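BugD (Bordetella pertussis Tohama I, PDB 2F5X) binds aspartic acid as a periplasmic solute receptor and probably hands it to a membrane transporter of the tripartite tricarboxylate type. Local coordinates at residues 250-253 with 254-258; 157-161 with 162-166; 124-127 with 128-131. One frame throughout, in Å; residues are numbered along the deposited sequence.

Overall arrangement
Running from the N terminus, the chain meets contact 3 first (124-131), where strand 102-117 has ended and helix 126-136 begins. Contact 2 (157-166) follows at the end of helix 150-162, on the way to strand 167-170, and contact 1 (250-258) lies early in helix 249-263, resting on strand 102-117 and helix 30-46. Each is local, within a helix or at one of its ends; they come in series, neither nested nor crossed, and none closes a long loop. Contacts 2 and 3 touch, L162 CD2 lying 3.5 Å from A130 CB, which packs one helix end on another helix's start. Contact 1 lies beyond the chain's centre, about 43 Å from contact 2 between centres.

Contact 1: residues 250-253 with 254-258; sequences PVVD and KLVKS
The carbonyl plane of P250 is met from above by the backbone N-H of K254, with the donor 39° out of the plane and N 3.1 Å from P250 O. One turn on, the peptide carbonyl of K254 is used from both faces: S258 N approaches K254 O from one side at 3.0 Å, and the hydroxyl S258 OG from the other. OG lies 35° out of that plane and gives its hydrogen to K254 O over 2.9 Å, so two bonds grip one oxygen and the serine side chain folds back along its own helix. Routine helical bonds continue the ladder, with L255 N to V251 O, V256 N to V252 O at 2.8 Å, and K257 N to D253 O. Outside this ladder the apolar branches pair one turn apart. V251 CG1 meets L255 CD1 at 4.2 Å, and V252 CG1 meets V256 CG2 at the same separation. V256 CG2 sits anti to its carbonyl carbon, beside the backbone N, and that torsion brings the methyl back to within 3.3 Å of V252 O. K254 is extended except for one bend about CB-CG (chi2 64°); its methylenes leave the helix and NZ bonds to the carbonyl of T45. V252, L255 and V256 rest on I105 of strand 102-117, while S258 touches M42, T45 and L46 of helix 30-46. D253 and K257 belong to the more open flank. The stretch is thus an amphipathic helix, with i to i+4 valine and leucine pairs on its inner side, covering a strand in an alpha/beta lobe of the periplasmic binding protein fold.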
loop_
_atom_site.group_PDB
_atom_site.type_symbol
_atom_site.label_atom_id
_atom_site.label_comp_id
_atom_site.label_asym_id
_atom_site.label_seq_id
_atom_site.Cartn_x
_atom_site.Cartn_y
_atom_site.Cartn_z
ATOM N N PRO A 250 0.302 18.546 21.817
ATOM C CA PRO A 250 -0.795 19.357 21.251
ATOM C C PRO A 250 -0.835 19.344 19.720
ATOM O O PRO A 250 -1.914 19.497 19.132
ATOM C CB PRO A 250 -0.501 20.766 21.767
ATOM C CG PRO A 250 0.321 20.550 22.980
ATOM C CD PRO A 250 1.195 19.369 22.656
ATOM N N VAL A 251 0.327 19.160 19.095
ATOM C CA VAL A 251 0.417 19.084 17.642
ATOM C C VAL A 251 -0.110 17.723 17.161
ATOM O O VAL A 251 -0.923 17.651 16.238
ATOM C CB VAL A 251 1.862 19.348 17.155
ATOM C CG1 VAL A 251 2.001 19.047 15.663
ATOM C CG2 VAL A 251 2.268 20.799 17.454
ATOM N N VAL A 252 0.345 16.647 17.797
ATOM C CA VAL A 252 -0.226 15.321 17.548
ATOM C C VAL A 252 -1.758 15.328 17.742
ATOM O O VAL A 252 -2.491 14.805 16.915
ATOM C CB VAL A 252 0.440 14.235 18.440
ATOM C CG1 VAL A 252 -0.254 12.871 18.280
ATOM C CG2 VAL A 252 1.921 14.118 18.114
ATOM N N ASP A 253 -2.229 15.937 18.828
ATOM C CA ASP A 253 -3.667 16.019 19.107
ATOM C C ASP A 253 -4.434 16.681 17.954
ATOM O O ASP A 253 -5.512 16.214 17.554
ATOM C CB ASP A 253 -3.931 16.814 20.397
ATOM C CG ASP A 253 -3.574 16.047 21.665
ATOM O OD1 ASP A 253 -3.263 14.836 21.600
ATOM O OD2 ASP A 253 -3.599 16.601 22.791
ATOM N N LYS A 254 -3.878 17.773 17.433
ATOM C CA LYS A 254 -4.489 18.495 16.319
ATOM C C LYS A 254 -4.529 17.617 15.075
ATOM O O LYS A 254 -5.541 17.580 14.354
ATOM C CB LYS A 254 -3.720 19.791 16.027
ATOM C CG LYS A 254 -4.264 20.614 14.846
ATOM C CD LYS A 254 -5.671 21.151 15.091
ATOM C CE LYS A 254 -6.122 22.017 13.925
ATOM N NZ LYS A 254 -7.523 22.500 14.073
ATOM N N LEU A 255 -3.429 16.910 14.825
ATOM C CA LEU A 255 -3.360 15.995 13.691
ATOM C C LEU A 255 -4.365 14.847 13.819
ATOM O O LEU A 255 -4.988 14.474 12.833
ATOM C CB LEU A 255 -1.933 15.480 13.480
ATOM C CG LEU A 255 -0.951 16.493 12.861
ATOM C CD1 LEU A 255 0.507 16.062 13.080
ATOM C CD2 LEU A 255 -1.220 16.727 11.364
ATOM N N VAL A 256 -4.526 14.297 15.025
ATOM C CA VAL A 256 -5.516 13.233 15.253
ATOM C C VAL A 256 -6.936 13.731 14.947
ATOM O O VAL A 256 -7.698 13.071 14.231
ATOM C CB VAL A 256 -5.424 12.652 16.693
ATOM C CG1 VAL A 256 -6.569 11.712 16.973
ATOM C CG2 VAL A 256 -4.108 11.912 16.873
ATOM N N LYS A 257 -7.272 14.910 15.461
ATOM C CA LYS A 257 -8.600 15.477 15.241
ATOM C C LYS A 257 -8.866 15.719 13.758
ATOM O O LYS A 257 -9.970 15.460 13.267
ATOM C CB LYS A 257 -8.757 16.785 16.012
ATOM C CG LYS A 257 -9.002 16.561 17.481
ATOM C CD LYS A 257 -8.788 17.841 18.262
ATOM C CE LYS A 257 -9.997 18.730 18.183
ATOM N NZ LYS A 257 -9.849 19.876 19.125
ATOM N N SER A 258 -7.845 16.202 13.055
ATOM C CA SER A 258 -7.956 16.504 11.631
ATOM C C SER A 258 -8.071 15.226 10.808
ATOM O O SER A 258 -8.868 15.162 9.878
ATOM C CB SER A 258 -6.763 17.337 11.160
ATOM O OG SER A 258 -6.670 18.543 11.900
#

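Contact 2: residues 157-161 with 162-166; sequences MLVEA and LGVNL
A Schellman motif ends helix 150-162 here, with V164 N reaching back five residues to V159 O and G163 N to E160 O. The first bond is 3.0 Å long and fairly straight (159° at the hydrogen). The second, 3.2 Å from G163 N to E160 O, is weak, and so is the link from G163 N to V159 O. G163 is the C-prime residue; its positive phi of 69° turns the chain out of the helix. Just before it, L162 N keeps the ordinary helical bond to L158 O at 3.0 Å. Side chains pack across the turn. V159 and V164 cross at about a right angle, V159 CB lying 4.0 Å from V164 CG2, and V159 CG1 also meets L166 CD1 at 4.0 Å as the chain heads for strand 167-170. L158 has CG anti to the backbone N (chi1 180°), which carries its CD1 along the helix to 4.0 Å from L162 CD1, the two leucines running alongside each other in the same direction. A water donates to V164 O over 2.8 Å and weakly to E160 OE2, bridging the last helical turn and the chain beyond it. L162 O takes a further bond from K134 NZ, and V164 rests on V133 of helix 126-136. The helix starts in the aspartate pocket; its far end has the V159-V164 hydrophobic contact characteristic of a Schellman C-cap.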
loop_
_atom_site.group_PDB
_atom_site.type_symbol
_atom_site.label_atom_id
_atom_site.label_comp_id
_atom_site.label_asym_id
_atom_site.label_seq_id
_atom_site.Cartn_x
_atom_site.Cartn_y
_atom_site.Cartn_z
HETATM N N MSE A 157 4.204 -13.504 -1.993
HETATM C CA MSE A 157 3.217 -14.519 -1.643
HETATM C C MSE A 157 2.759 -15.280 -2.886
HETATM O O MSE A 157 2.570 -16.501 -2.852
HETATM C CB MSE A 157 2.037 -13.876 -0.917
HETATM C CG MSE A 157 2.422 -13.390 0.470
HETATM SE SE MSE A 157 1.018 -12.320 1.246
HETATM C CE MSE A 157 -0.432 -13.645 1.178
ATOM N N LEU A 158 2.607 -14.558 -3.991
ATOM C CA LEU A 158 2.139 -15.166 -5.229
ATOM C C LEU A 158 3.150 -16.174 -5.780
ATOM O O LEU A 158 2.784 -17.312 -6.075
ATOM C CB LEU A 158 1.811 -14.091 -6.273
ATOM C CG LEU A 158 1.306 -14.604 -7.630
ATOM C CD1 LEU A 158 -0.027 -15.361 -7.501
ATOM C CD2 LEU A 158 1.176 -13.448 -8.627
ATOM N N VAL A 159 4.420 -15.780 -5.896
ATOM C CA VAL A 159 5.414 -16.707 -6.446
ATOM C C VAL A 159 5.647 -17.896 -5.519
ATOM O O VAL A 159 5.879 -19.016 -5.973
ATOM C CB VAL A 159 6.750 -16.020 -6.847
ATOM C CG1 VAL A 159 6.491 -14.924 -7.878
ATOM C CG2 VAL A 159 7.519 -15.475 -5.623
ATOM N N GLU A 160 5.540 -17.661 -4.218
ATOM C CA GLU A 160 5.649 -18.760 -3.259
ATOM C C GLU A 160 4.498 -19.757 -3.408
ATOM O O GLU A 160 4.722 -20.971 -3.405
ATOM C CB GLU A 160 5.746 -18.222 -1.826
ATOM C CG GLU A 160 7.084 -17.543 -1.540
ATOM C CD GLU A 160 8.247 -18.515 -1.382
ATOM O OE1 GLU A 160 8.026 -19.684 -0.992
ATOM O OE2 GLU A 160 9.394 -18.104 -1.641
ATOM N N ALA A 161 3.278 -19.243 -3.547
ATOM C CA ALA A 161 2.096 -20.080 -3.731
ATOM C C ALA A 161 2.147 -20.881 -5.024
ATOM O O ALA A 161 1.689 -22.030 -5.061
ATOM C CB ALA A 161 0.828 -19.239 -3.672
ATOM N N LEU A 162 2.715 -20.290 -6.073
ATOM C CA LEU A 162 2.842 -20.970 -7.366
ATOM C C LEU A 162 4.099 -21.833 -7.488
ATOM O O LEU A 162 4.233 -22.622 -8.432
ATOM C CB LEU A 162 2.803 -19.953 -8.510
ATOM C CG LEU A 162 1.536 -19.105 -8.660
ATOM C CD1 LEU A 162 1.741 -18.088 -9.758
ATOM C CD2 LEU A 162 0.312 -19.966 -8.936
ATOM N N GLY A 163 5.019 -21.686 -6.541
ATOM C CA GLY A 163 6.250 -22.458 -6.543
ATOM C C GLY A 163 7.184 -22.083 -7.673
ATOM O O GLY A 163 7.871 -22.951 -8.222
ATOM N N VAL A 164 7.204 -20.796 -8.021
ATOM C CA VAL A 164 8.051 -20.293 -9.101
ATOM C C VAL A 164 9.009 -19.197 -8.642
ATOM O O VAL A 164 8.800 -18.555 -7.611
ATOM C CB VAL A 164 7.219 -19.753 -10.307
ATOM C CG1 VAL A 164 6.342 -20.860 -10.916
ATOM C CG2 VAL A 164 6.371 -18.528 -9.899
ATOM N N ASN A 165 10.074 -19.015 -9.415
ATOM C CA ASN A 165 10.949 -17.850 -9.300
ATOM C C ASN A 165 10.852 -17.086 -10.616
ATOM O O ASN A 165 11.087 -17.668 -11.674
ATOM C CB ASN A 165 12.398 -18.308 -9.055
ATOM C CG ASN A 165 13.357 -17.136 -8.839
ATOM O OD1 ASN A 165 13.088 -16.238 -8.039
ATOM N ND2 ASN A 165 14.477 -17.145 -9.558
ATOM N N LEU A 166 10.489 -15.801 -10.548
ATOM C CA LEU A 166 10.266 -14.969 -11.739
ATOM C C LEU A 166 11.196 -13.769 -11.786
ATOM O O LEU A 166 11.483 -13.168 -10.754
ATOM C CB LEU A 166 8.823 -14.426 -11.756
ATOM C CG LEU A 166 7.672 -15.437 -11.822
ATOM C CD1 LEU A 166 6.319 -14.709 -11.848
ATOM C CD2 LEU A 166 7.814 -16.339 -13.035
HETATM O O HOH W 1 9.221 -18.597 -4.876
#

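Contact 3: residues 124-127 with 128-131; sequences NNIK and ELAE
N125, with an extended backbone, stands at the N-cap of helix 126-136, and its carbonyl O accepts from L129 N at 2.7 Å as the first helical turn closes. The side chain caps that turn: N125 OD1 takes the N-H of E128 over 2.8 Å in an almost straight bond of 171°. CG lies between the backbone N and the carbonyl carbon (chi1 65°), which holds the amide over the end of the helix. E128 returns toward the cap from the other direction. Its side chain runs nearly at right angles to that of N125, yet its carboxylate is turned only 35° from the amide plane, and OE1 accepts from N124 N at 3.0 Å, nearly along the C-O axis. K127, in the first turn, reaches E131 one turn further along in a salt bridge, with NZ 2.8 Å from OE2 on the syn side of the carboxylate, somewhat above its plane. A water completes this link, accepting from K127 NZ and donating to E131 OE1 at 2.7 Å. On the inner side, I126 CD1 packs on L129 CD2 at 3.8 Å; I126 also touches M225 and S228, and L129 touches F121. E128 sits at the helix start, where the positive end of the helix dipole would probably favour its ionised form; the K127-E131 salt bridge, with its water, pairs two opposite charges at an exposed face.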
loop_
_atom_site.group_PDB
_atom_site.type_symbol
_atom_site.label_atom_id
_atom_site.label_comp_id
_atom_site.label_asym_id
_atom_site.label_seq_id
_atom_site.Cartn_x
_atom_site.Cartn_y
_atom_site.Cartn_z
ATOM N N ASN A 124 -7.073 -16.542 -19.129
ATOM C CA ASN A 124 -8.295 -15.775 -18.920
ATOM C C ASN A 124 -8.895 -15.908 -17.533
ATOM O O ASN A 124 -9.841 -15.203 -17.210
ATOM C CB ASN A 124 -9.336 -16.141 -19.984
ATOM C CG ASN A 124 -8.975 -15.592 -21.345
ATOM O OD1 ASN A 124 -8.297 -14.579 -21.441
ATOM N ND2 ASN A 124 -9.427 -16.256 -22.403
ATOM N N ASN A 125 -8.330 -16.791 -16.708
ATOM C CA ASN A 125 -8.824 -16.976 -15.342
ATOM C C ASN A 125 -7.702 -17.418 -14.401
ATOM O O ASN A 125 -6.596 -17.735 -14.864
ATOM C CB ASN A 125 -10.032 -17.940 -15.307
ATOM C CG ASN A 125 -9.671 -19.360 -15.740
ATOM O OD1 ASN A 125 -8.741 -19.954 -15.222
ATOM N ND2 ASN A 125 -10.432 -19.910 -16.679
ATOM N N ILE A 126 -7.965 -17.404 -13.096
ATOM C CA ILE A 126 -6.911 -17.679 -12.114
ATOM C C ILE A 126 -6.346 -19.109 -12.208
ATOM O O ILE A 126 -5.144 -19.304 -12.028
ATOM C CB ILE A 126 -7.371 -17.308 -10.663
ATOM C CG1 ILE A 126 -6.228 -17.455 -9.640
ATOM C CG2 ILE A 126 -8.598 -18.126 -10.224
ATOM C CD1 ILE A 126 -4.995 -16.581 -9.897
ATOM N N LYS A 127 -7.196 -20.093 -12.508
ATOM C CA LYS A 127 -6.723 -21.465 -12.696
ATOM C C LYS A 127 -5.740 -21.520 -13.867
ATOM O O LYS A 127 -4.641 -22.076 -13.745
ATOM C CB LYS A 127 -7.890 -22.430 -12.936
ATOM C CG LYS A 127 -7.436 -23.872 -13.110
ATOM C CD LYS A 127 -8.613 -24.812 -13.319
ATOM C CE LYS A 127 -8.132 -26.255 -13.385
ATOM N NZ LYS A 127 -7.603 -26.577 -14.737
ATOM N N GLU A 128 -6.135 -20.924 -14.989
ATOM C CA GLU A 128 -5.282 -20.884 -16.170
ATOM C C GLU A 128 -4.047 -20.046 -15.953
ATOM O O GLU A 128 -2.995 -20.357 -16.509
ATOM C CB GLU A 128 -6.030 -20.351 -17.375
ATOM C CG GLU A 128 -7.095 -21.294 -17.861
ATOM C CD GLU A 128 -8.168 -20.581 -18.644
ATOM O OE1 GLU A 128 -8.045 -19.355 -18.870
ATOM O OE2 GLU A 128 -9.136 -21.255 -19.030
ATOM N N LEU A 129 -4.166 -18.989 -15.151
ATOM C CA LEU A 129 -2.996 -18.178 -14.817
ATOM C C LEU A 129 -1.922 -18.999 -14.113
ATOM O O LEU A 129 -0.743 -18.944 -14.492
ATOM C CB LEU A 129 -3.370 -16.956 -13.963
ATOM C CG LEU A 129 -2.178 -16.113 -13.484
ATOM C CD1 LEU A 129 -1.511 -15.380 -14.645
ATOM C CD2 LEU A 129 -2.582 -15.121 -12.401
ATOM N N ALA A 130 -2.330 -19.753 -13.095
ATOM C CA ALA A 130 -1.380 -20.570 -12.335
ATOM C C ALA A 130 -0.674 -21.568 -13.243
ATOM O O ALA A 130 0.551 -21.738 -13.166
ATOM C CB ALA A 130 -2.082 -21.288 -11.187
ATOM N N GLU A 131 -1.447 -22.198 -14.125
ATOM C CA GLU A 131 -0.922 -23.200 -15.055
ATOM C C GLU A 131 0.057 -22.561 -16.028
ATOM O O GLU A 131 1.136 -23.101 -16.275
ATOM C CB GLU A 131 -2.074 -23.877 -15.812
ATOM C CG GLU A 131 -2.964 -24.717 -14.913
ATOM C CD GLU A 131 -4.270 -25.155 -15.559
ATOM O OE1 GLU A 131 -4.756 -24.481 -16.498
ATOM O OE2 GLU A 131 -4.831 -26.181 -15.105
HETATM O O HOH W 2 -7.457 -24.473 -16.911
#